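Local coordinates for sister chromatid cohesion protein (Chaetomium thermophilum, PDB 5T8V) that probably acts as a cohesin loader that binds chromatin, this chain being its largely helical, HEAT-repeat C-terminal fragment, at residues F295-G300 against P419-A424; D480-F485 against Y583-V588; G508-T513 against T534-E539. All blocks are in the same frame, centred on the assembly; numbering follows the deposited sequence.

Contact 1: residues F295-G300 against P419-A424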
# COMPACT_ATOMS: atom_id res chain seq x y z
N PHE A 295 -21.68 20.14 -21.68
CA PHE A 295 -20.99 20.92 -22.70
C PHE A 295 -20.16 19.95 -23.54
O PHE A 295 -19.09 19.50 -23.11
CB PHE A 295 -20.12 22.00 -22.06
CG PHE A 295 -19.54 22.98 -23.04
CD1 PHE A 295 -20.24 24.11 -23.41
CD2 PHE A 295 -18.28 22.77 -23.59
CE1 PHE A 295 -19.71 25.01 -24.31
CE2 PHE A 295 -17.74 23.67 -24.48
CZ PHE A 295 -18.46 24.79 -24.84
N LYS A 296 -20.65 19.64 -24.74
CA LYS A 296 -19.99 18.67 -25.60
C LYS A 296 -18.82 19.31 -26.33
O LYS A 296 -18.92 20.43 -26.82
CB LYS A 296 -20.98 18.09 -26.61
CG LYS A 296 -22.24 17.50 -25.99
CD LYS A 296 -21.94 16.33 -25.07
CE LYS A 296 -23.22 15.75 -24.49
NZ LYS A 296 -22.96 14.60 -23.58
N LEU A 297 -17.71 18.58 -26.39
CA LEU A 297 -16.53 19.02 -27.11
C LEU A 297 -16.42 18.30 -28.44
O LEU A 297 -16.94 17.19 -28.61
CB LEU A 297 -15.27 18.76 -26.28
CG LEU A 297 -15.26 19.36 -24.87
CD1 LEU A 297 -14.00 18.94 -24.13
CD2 LEU A 297 -15.38 20.87 -24.92
N ALA A 298 -15.75 18.94 -29.40
CA ALA A 298 -15.60 18.36 -30.73
C ALA A 298 -15.08 16.93 -30.65
O ALA A 298 -15.60 16.03 -31.32
CB ALA A 298 -14.67 19.23 -31.57
N ASP A 299 -14.06 16.70 -29.83
CA ASP A 299 -13.43 15.38 -29.76
C ASP A 299 -14.37 14.31 -29.24
O ASP A 299 -14.04 13.12 -29.35
CB ASP A 299 -12.18 15.44 -28.88
CG ASP A 299 -12.50 15.59 -27.41
OD1 ASP A 299 -13.62 16.03 -27.08
OD2 ASP A 299 -11.63 15.25 -26.58
N GLY A 300 -15.52 14.68 -28.67
CA GLY A 300 -16.51 13.73 -28.20
C GLY A 300 -16.71 13.72 -26.70
O GLY A 300 -17.79 13.31 -26.24
N PRO A 419 -5.74 20.43 -27.54
CA PRO A 419 -5.15 21.72 -27.94
C PRO A 419 -6.14 22.87 -27.95
O PRO A 419 -5.73 24.03 -27.95
CB PRO A 419 -4.59 21.44 -29.34
CG PRO A 419 -5.34 20.25 -29.83
CD PRO A 419 -5.63 19.43 -28.61
N ASP A 420 -7.45 22.58 -27.98
CA ASP A 420 -8.45 23.63 -27.88
C ASP A 420 -8.48 24.28 -26.51
O ASP A 420 -9.07 25.35 -26.35
CB ASP A 420 -9.85 23.07 -28.17
CG ASP A 420 -10.03 22.69 -29.62
OD1 ASP A 420 -9.02 22.56 -30.34
OD2 ASP A 420 -11.19 22.53 -30.05
N TRP A 421 -7.85 23.66 -25.51
CA TRP A 421 -8.01 24.07 -24.11
C TRP A 421 -6.65 24.08 -23.42
O TRP A 421 -6.40 23.33 -22.48
CB TRP A 421 -8.99 23.13 -23.40
CG TRP A 421 -10.36 23.19 -23.97
CD1 TRP A 421 -10.94 22.28 -24.80
CD2 TRP A 421 -11.34 24.22 -23.76
NE1 TRP A 421 -12.22 22.67 -25.12
CE2 TRP A 421 -12.48 23.86 -24.50
CE3 TRP A 421 -11.35 25.41 -23.03
CZ2 TRP A 421 -13.63 24.65 -24.52
CZ3 TRP A 421 -12.49 26.19 -23.05
CH2 TRP A 421 -13.62 25.81 -23.79
N PRO A 422 -5.74 24.96 -23.86
CA PRO A 422 -4.41 25.02 -23.24
C PRO A 422 -4.42 25.50 -21.79
O PRO A 422 -3.39 25.38 -21.12
CB PRO A 422 -3.64 25.99 -24.14
CG PRO A 422 -4.68 26.78 -24.84
CD PRO A 422 -5.85 25.86 -25.02
N ALA A 423 -5.53 26.03 -21.29
CA ALA A 423 -5.59 26.46 -19.90
C ALA A 423 -5.72 25.30 -18.93
O ALA A 423 -5.55 25.50 -17.72
CB ALA A 423 -6.76 27.43 -19.70
N ALA A 424 -6.02 24.09 -19.42
CA ALA A 424 -6.09 22.93 -18.54
C ALA A 424 -4.75 22.68 -17.87
O ALA A 424 -4.67 22.46 -16.66
CB ALA A 424 -6.53 21.70 -19.33
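Leu-297 lays its CD2 methyl obliquely against the indole of Trp-421, nearest its NE1. Leu-297 CD2 lies 3.6 Å from Trp-421 NE1 and 4.2 Å from Trp-421 CZ2, a van der Waals contact rather than a polar one; the methyl gives NE1 nothing to bond to. Phe-295 adds a second, looser touch, its CE2 reaching Trp-421 CZ2 at 4.2 Å, again at an oblique angle. Phe-295 and Leu-297, two residues apart, thus turn their side chains to the same side, and the indole is met by both. Trp-421 comes to them with CG anti to its carbonyl carbon (chi1 -63°), a setting that sends the ring out from its loop, while its backbone O accepts from Ala-424 N at 3.2 Å. In a mostly helical, HEAT-repeat chain, segment 295-300 is an exception: strand 295-296 pairs with strand 302-303 in a small antiparallel hairpin, Phe-295 bonding through its backbone to Ile-303. A type I turn from Leu-297 to Gly-300 reverses the chain, Gly-300 N reaching Leu-297 O at 2.9 Å. The positive phi of Gly-300 (114°) suits a glycine at the end of this turn. Met-311 and Arg-312 of helix 305-315 also pack on Trp-421, and Cys-415 touches both Leu-297 and the indole. Asp-420, just before Trp-421 in sequence, forms a salt bridge through OD2 to Arg-520 of helix 509-520.

Contact 2: residues D480-F485 against Y583-V588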
# COMPACT_ATOMS: atom_id res chain seq x y z
N ASP A 480 5.33 9.79 -43.43
CA ASP A 480 5.00 11.20 -43.35
C ASP A 480 6.13 11.93 -42.64
O ASP A 480 6.53 11.53 -41.54
CB ASP A 480 3.66 11.41 -42.62
CG ASP A 480 3.22 12.85 -42.58
OD1 ASP A 480 4.03 13.72 -42.20
OD2 ASP A 480 2.05 13.12 -42.94
N GLU A 481 6.64 12.99 -43.27
CA GLU A 481 7.77 13.72 -42.71
C GLU A 481 7.46 14.23 -41.31
O GLU A 481 8.23 14.02 -40.36
CB GLU A 481 8.16 14.89 -43.62
CG GLU A 481 8.18 14.57 -45.10
CD GLU A 481 8.61 15.76 -45.94
OE1 GLU A 481 9.64 16.38 -45.61
OE2 GLU A 481 7.90 16.07 -46.92
N LEU A 482 6.31 14.90 -41.16
CA LEU A 482 5.93 15.42 -39.85
C LEU A 482 5.77 14.29 -38.85
O LEU A 482 6.21 14.41 -37.70
CB LEU A 482 4.63 16.22 -39.96
CG LEU A 482 4.09 16.79 -38.65
CD1 LEU A 482 5.09 17.73 -38.00
CD2 LEU A 482 2.77 17.51 -38.88
N SER A 483 5.14 13.18 -39.25
CA SER A 483 4.99 12.06 -38.34
C SER A 483 6.34 11.54 -37.87
O SER A 483 6.50 11.18 -36.70
CB SER A 483 4.19 10.94 -39.00
OG SER A 483 2.89 11.38 -39.36
N LEU A 484 7.32 11.50 -38.76
CA LEU A 484 8.66 11.07 -38.37
C LEU A 484 9.27 12.04 -37.36
O LEU A 484 9.77 11.62 -36.30
CB LEU A 484 9.56 10.93 -39.60
CG LEU A 484 9.21 9.82 -40.60
CD1 LEU A 484 10.12 9.91 -41.82
CD2 LEU A 484 9.32 8.45 -39.96
N PHE A 485 9.24 13.33 -37.68
CA PHE A 485 9.78 14.33 -36.76
C PHE A 485 9.14 14.21 -35.38
O PHE A 485 9.83 14.18 -34.36
CB PHE A 485 9.57 15.73 -37.34
CG PHE A 485 10.11 16.83 -36.47
CD1 PHE A 485 11.43 17.22 -36.57
CD2 PHE A 485 9.30 17.48 -35.56
CE1 PHE A 485 11.94 18.23 -35.78
CE2 PHE A 485 9.79 18.49 -34.77
CZ PHE A 485 11.11 18.87 -34.88
N TYR A 583 2.84 32.93 -44.45
CA TYR A 583 3.32 31.58 -44.72
C TYR A 583 2.14 30.68 -45.04
O TYR A 583 0.98 31.00 -44.75
CB TYR A 583 4.10 31.00 -43.53
CG TYR A 583 5.29 31.83 -43.09
CD1 TYR A 583 5.13 32.84 -42.15
CD2 TYR A 583 6.55 31.60 -43.61
CE1 TYR A 583 6.21 33.60 -41.74
CE2 TYR A 583 7.64 32.36 -43.21
CZ TYR A 583 7.46 33.36 -42.27
OH TYR A 583 8.54 34.11 -41.87
N THR A 584 2.45 29.54 -45.65
CA THR A 584 1.49 28.46 -45.85
C THR A 584 2.15 27.15 -45.43
O THR A 584 3.37 27.01 -45.49
CB THR A 584 1.01 28.37 -47.31
OG1 THR A 584 2.14 28.18 -48.18
CG2 THR A 584 0.27 29.64 -47.70
N TYR A 585 1.32 26.20 -45.00
CA TYR A 585 1.81 24.99 -44.36
C TYR A 585 0.93 23.81 -44.77
O TYR A 585 -0.19 23.99 -45.24
CB TYR A 585 1.83 25.15 -42.84
CG TYR A 585 2.58 24.09 -42.07
CD1 TYR A 585 3.97 24.09 -42.01
CD2 TYR A 585 1.90 23.09 -41.39
CE1 TYR A 585 4.66 23.13 -41.30
CE2 TYR A 585 2.58 22.12 -40.67
CZ TYR A 585 3.96 22.14 -40.64
OH TYR A 585 4.64 21.18 -39.93
N LYS A 586 1.47 22.61 -44.58
CA LYS A 586 0.73 21.40 -44.89
C LYS A 586 -0.43 21.23 -43.91
O LYS A 586 -0.51 21.88 -42.87
CB LYS A 586 1.65 20.19 -44.84
CG LYS A 586 2.80 20.25 -45.83
CD LYS A 586 3.74 19.06 -45.68
CE LYS A 586 4.86 19.10 -46.70
NZ LYS A 586 5.79 17.94 -46.56
N ASP A 587 -1.34 20.33 -44.26
CA ASP A 587 -2.48 20.04 -43.41
C ASP A 587 -2.07 19.04 -42.33
O ASP A 587 -1.37 18.06 -42.60
CB ASP A 587 -3.64 19.49 -44.23
CG ASP A 587 -4.95 19.46 -43.45
OD1 ASP A 587 -5.65 20.49 -43.43
OD2 ASP A 587 -5.27 18.41 -42.86
N VAL A 588 -2.51 19.30 -41.10
CA VAL A 588 -2.16 18.48 -39.94
C VAL A 588 -3.36 17.63 -39.57
O VAL A 588 -4.49 18.15 -39.46
CB VAL A 588 -1.72 19.36 -38.76
CG1 VAL A 588 -1.30 18.49 -37.58
CG2 VAL A 588 -0.58 20.28 -39.17
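Glu-481 OE2 and Lys-586 NZ stand 2.8 Å apart in a salt bridge that joins the first turn of helix 481-494 to the loop ahead of helix 590-602. The two side chains cross at about a right angle: Lys-586 is extended beyond CG, and its ammonium meets one carboxylate oxygen of Glu-481. The lysine is poorly ordered and both residues also touch a crystal neighbour, so the exact geometry of the bridge should be read with caution. Beside this charged pair the contact turns apolar. Leu-482, with CG anti to the backbone N (chi1 179°), splays its two methyls over the loop: CD1 lies 4.0 Å from Tyr-585 OH, the leucine crossing the phenol roughly at right angles, and CD2 approaches Val-588 CG2 at 4.4 Å. That same valine methyl lies in the plane of the Tyr-585 ring, at its edge, so Leu-482 faces a small patch made by two loop residues. Asp-480 is the N-cap of the helix. Its OD1 accepts from Ser-483 N at 3.2 Å, a fairly straight bond (161°) reaching the oxygen from above the carboxylate plane, and takes a weak bond from Leu-482 N as well. Lys-586 NZ is 6.3 Å from Asp-480 OD1, not in contact, though the opposite charges may attract weakly. The loop is held to helix 509-520, where Tyr-585 packs on Arg-511 and Glu-515, while Gln-592 of helix 590-602 touches Leu-482 and hydrogen-bonds Ser-483, placing the start of helix 481-494 beside helix 590-602.

Contact 3: residues G508-T513 against T534-E539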
# COMPACT_ATOMS: atom_id res chain seq x y z
N GLY A 508 8.07 22.62 -35.89
CA GLY A 508 7.93 21.63 -34.85
C GLY A 508 6.52 21.52 -34.31
O GLY A 508 5.54 21.84 -34.99
N PRO A 509 6.39 21.07 -33.05
CA PRO A 509 5.04 20.79 -32.52
C PRO A 509 4.17 22.03 -32.37
O PRO A 509 2.97 21.97 -32.66
CB PRO A 509 5.33 20.12 -31.17
CG PRO A 509 6.70 20.57 -30.81
CD PRO A 509 7.44 20.71 -32.09
N TYR A 510 4.73 23.15 -31.90
CA TYR A 510 3.94 24.37 -31.79
C TYR A 510 3.33 24.75 -33.13
O TYR A 510 2.13 25.03 -33.23
CB TYR A 510 4.80 25.50 -31.24
CG TYR A 510 5.03 25.44 -29.75
CD1 TYR A 510 4.11 25.98 -28.87
CD2 TYR A 510 6.16 24.84 -29.23
CE1 TYR A 510 4.31 25.92 -27.51
CE2 TYR A 510 6.37 24.78 -27.86
CZ TYR A 510 5.44 25.32 -27.01
OH TYR A 510 5.64 25.27 -25.65
N ARG A 511 4.15 24.76 -34.18
CA ARG A 511 3.66 25.06 -35.52
C ARG A 511 2.50 24.14 -35.90
O ARG A 511 1.47 24.61 -36.38
CB ARG A 511 4.80 24.92 -36.53
CG ARG A 511 4.44 25.34 -37.95
CD ARG A 511 4.52 26.85 -38.12
NE ARG A 511 5.26 27.18 -39.34
CZ ARG A 511 4.71 27.38 -40.53
NH1 ARG A 511 3.40 27.30 -40.69
NH2 ARG A 511 5.48 27.67 -41.57
N ALA A 512 2.67 22.83 -35.71
CA ALA A 512 1.64 21.89 -36.12
C ALA A 512 0.34 22.12 -35.35
O ALA A 512 -0.75 22.14 -35.94
CB ALA A 512 2.13 20.45 -35.91
N THR A 513 0.44 22.30 -34.03
CA THR A 513 -0.75 22.55 -33.23
C THR A 513 -1.47 23.80 -33.71
O THR A 513 -2.69 23.80 -33.89
CB THR A 513 -0.37 22.68 -31.75
OG1 THR A 513 0.36 21.51 -31.34
CG2 THR A 513 -1.61 22.82 -30.88
N THR A 534 -4.12 32.26 -29.66
CA THR A 534 -3.26 33.32 -29.14
C THR A 534 -2.52 32.85 -27.89
O THR A 534 -1.31 33.11 -27.74
CB THR A 534 -4.08 34.58 -28.84
OG1 THR A 534 -5.13 34.27 -27.92
CG2 THR A 534 -4.67 35.15 -30.11
N PHE A 535 -3.22 32.16 -26.99
CA PHE A 535 -2.58 31.60 -25.80
C PHE A 535 -1.39 30.73 -26.17
O PHE A 535 -0.27 30.93 -25.67
CB PHE A 535 -3.62 30.80 -25.02
CG PHE A 535 -3.18 30.38 -23.64
CD1 PHE A 535 -2.46 29.21 -23.46
CD2 PHE A 535 -3.51 31.13 -22.53
CE1 PHE A 535 -2.07 28.82 -22.19
CE2 PHE A 535 -3.12 30.74 -21.27
CZ PHE A 535 -2.40 29.58 -21.10
N ILE A 536 -1.59 29.77 -27.07
CA ILE A 536 -0.50 28.88 -27.47
C ILE A 536 0.63 29.68 -28.11
O ILE A 536 1.81 29.38 -27.91
CB ILE A 536 -1.03 27.77 -28.39
CG1 ILE A 536 -1.75 26.71 -27.56
CG2 ILE A 536 0.11 27.13 -29.20
CD1 ILE A 536 -2.55 25.72 -28.36
N ILE A 537 0.29 30.69 -28.91
CA ILE A 537 1.32 31.52 -29.53
C ILE A 537 2.20 32.16 -28.47
O ILE A 537 3.44 32.18 -28.58
CB ILE A 537 0.68 32.57 -30.45
CG1 ILE A 537 0.01 31.89 -31.65
CG2 ILE A 537 1.72 33.57 -30.95
CD1 ILE A 537 -0.92 32.80 -32.43
N SER A 538 1.59 32.70 -27.41
CA SER A 538 2.38 33.31 -26.35
C SER A 538 3.23 32.27 -25.63
O SER A 538 4.39 32.53 -25.30
CB SER A 538 1.46 34.05 -25.37
OG SER A 538 0.44 33.20 -24.88
N GLU A 539 2.67 31.07 -25.39
CA GLU A 539 3.48 30.00 -24.82
C GLU A 539 4.70 29.70 -25.68
O GLU A 539 5.81 29.50 -25.17
CB GLU A 539 2.64 28.74 -24.64
CG GLU A 539 1.69 28.78 -23.46
CD GLU A 539 1.01 27.45 -23.22
OE1 GLU A 539 1.04 26.59 -24.14
OE2 GLU A 539 0.46 27.25 -22.12
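Antiparallel helix packing, the staple of HEAT-repeat solenoids, is what joins helix 509-520 to helix 527-550: the segments run at 170° to each other with their axes 10.5 Å apart. Ile-536 of helix 527-550 meets both Tyr-510 and Thr-513 of the other helix. Its CG2 lies at the edge of the Tyr-510 ring, near the ring plane, 4.2 Å from Tyr-510 CD1. The other branch ends in CD1, 4.0 Å from Thr-513 CG2, the two side chains crossing at about a right angle. Tyr-510 continues along the partner helix, its CE1 coming within 4.2 Å of the backbone C of Glu-539, and the ring also stacks on Trp-540. In Thr-513 the methyl is anti to the backbone N (OG1 at chi1 -55°), which presents CG2 to the isoleucine and turns the hydroxyl back on its own helix. There OG1 donates to Pro-509 O at 3.0 Å from above the carbonyl plane, and Thr-513 N bonds the same oxygen. With an alanine here, Ile-536 CD1 would probably lose its methyl neighbour and Pro-509 O the hydroxyl donor, opening a gap between the helices. Between these segments the contact is apolar, the Thr-513 hydroxyl being used within its own helix, so it probably depends on van der Waals fit and burial of apolar surface.

Contacts 1 and 3 are buried and apolar, whereas contact 2 lies at the surface and is the one with a salt bridge across it. Helix 509-520 borders all three. Contact 3 packs that helix directly on helix 527-550, and contact 1 abuts this pair, with Pro-422 CB 3.5 Å from Phe-535 CD1 and Pro-419 also against Thr-513. From another direction contact 2 meets Arg-511, and Phe-485 rests on Gly-508. Contacts 1 and 2 themselves do not touch, their nearest atoms being about 9 Å apart. Contact 3 joins two regular helices, while contacts 1 and 2 bring loops into play, an indole in the one and a mixed charged and apolar edge in the other.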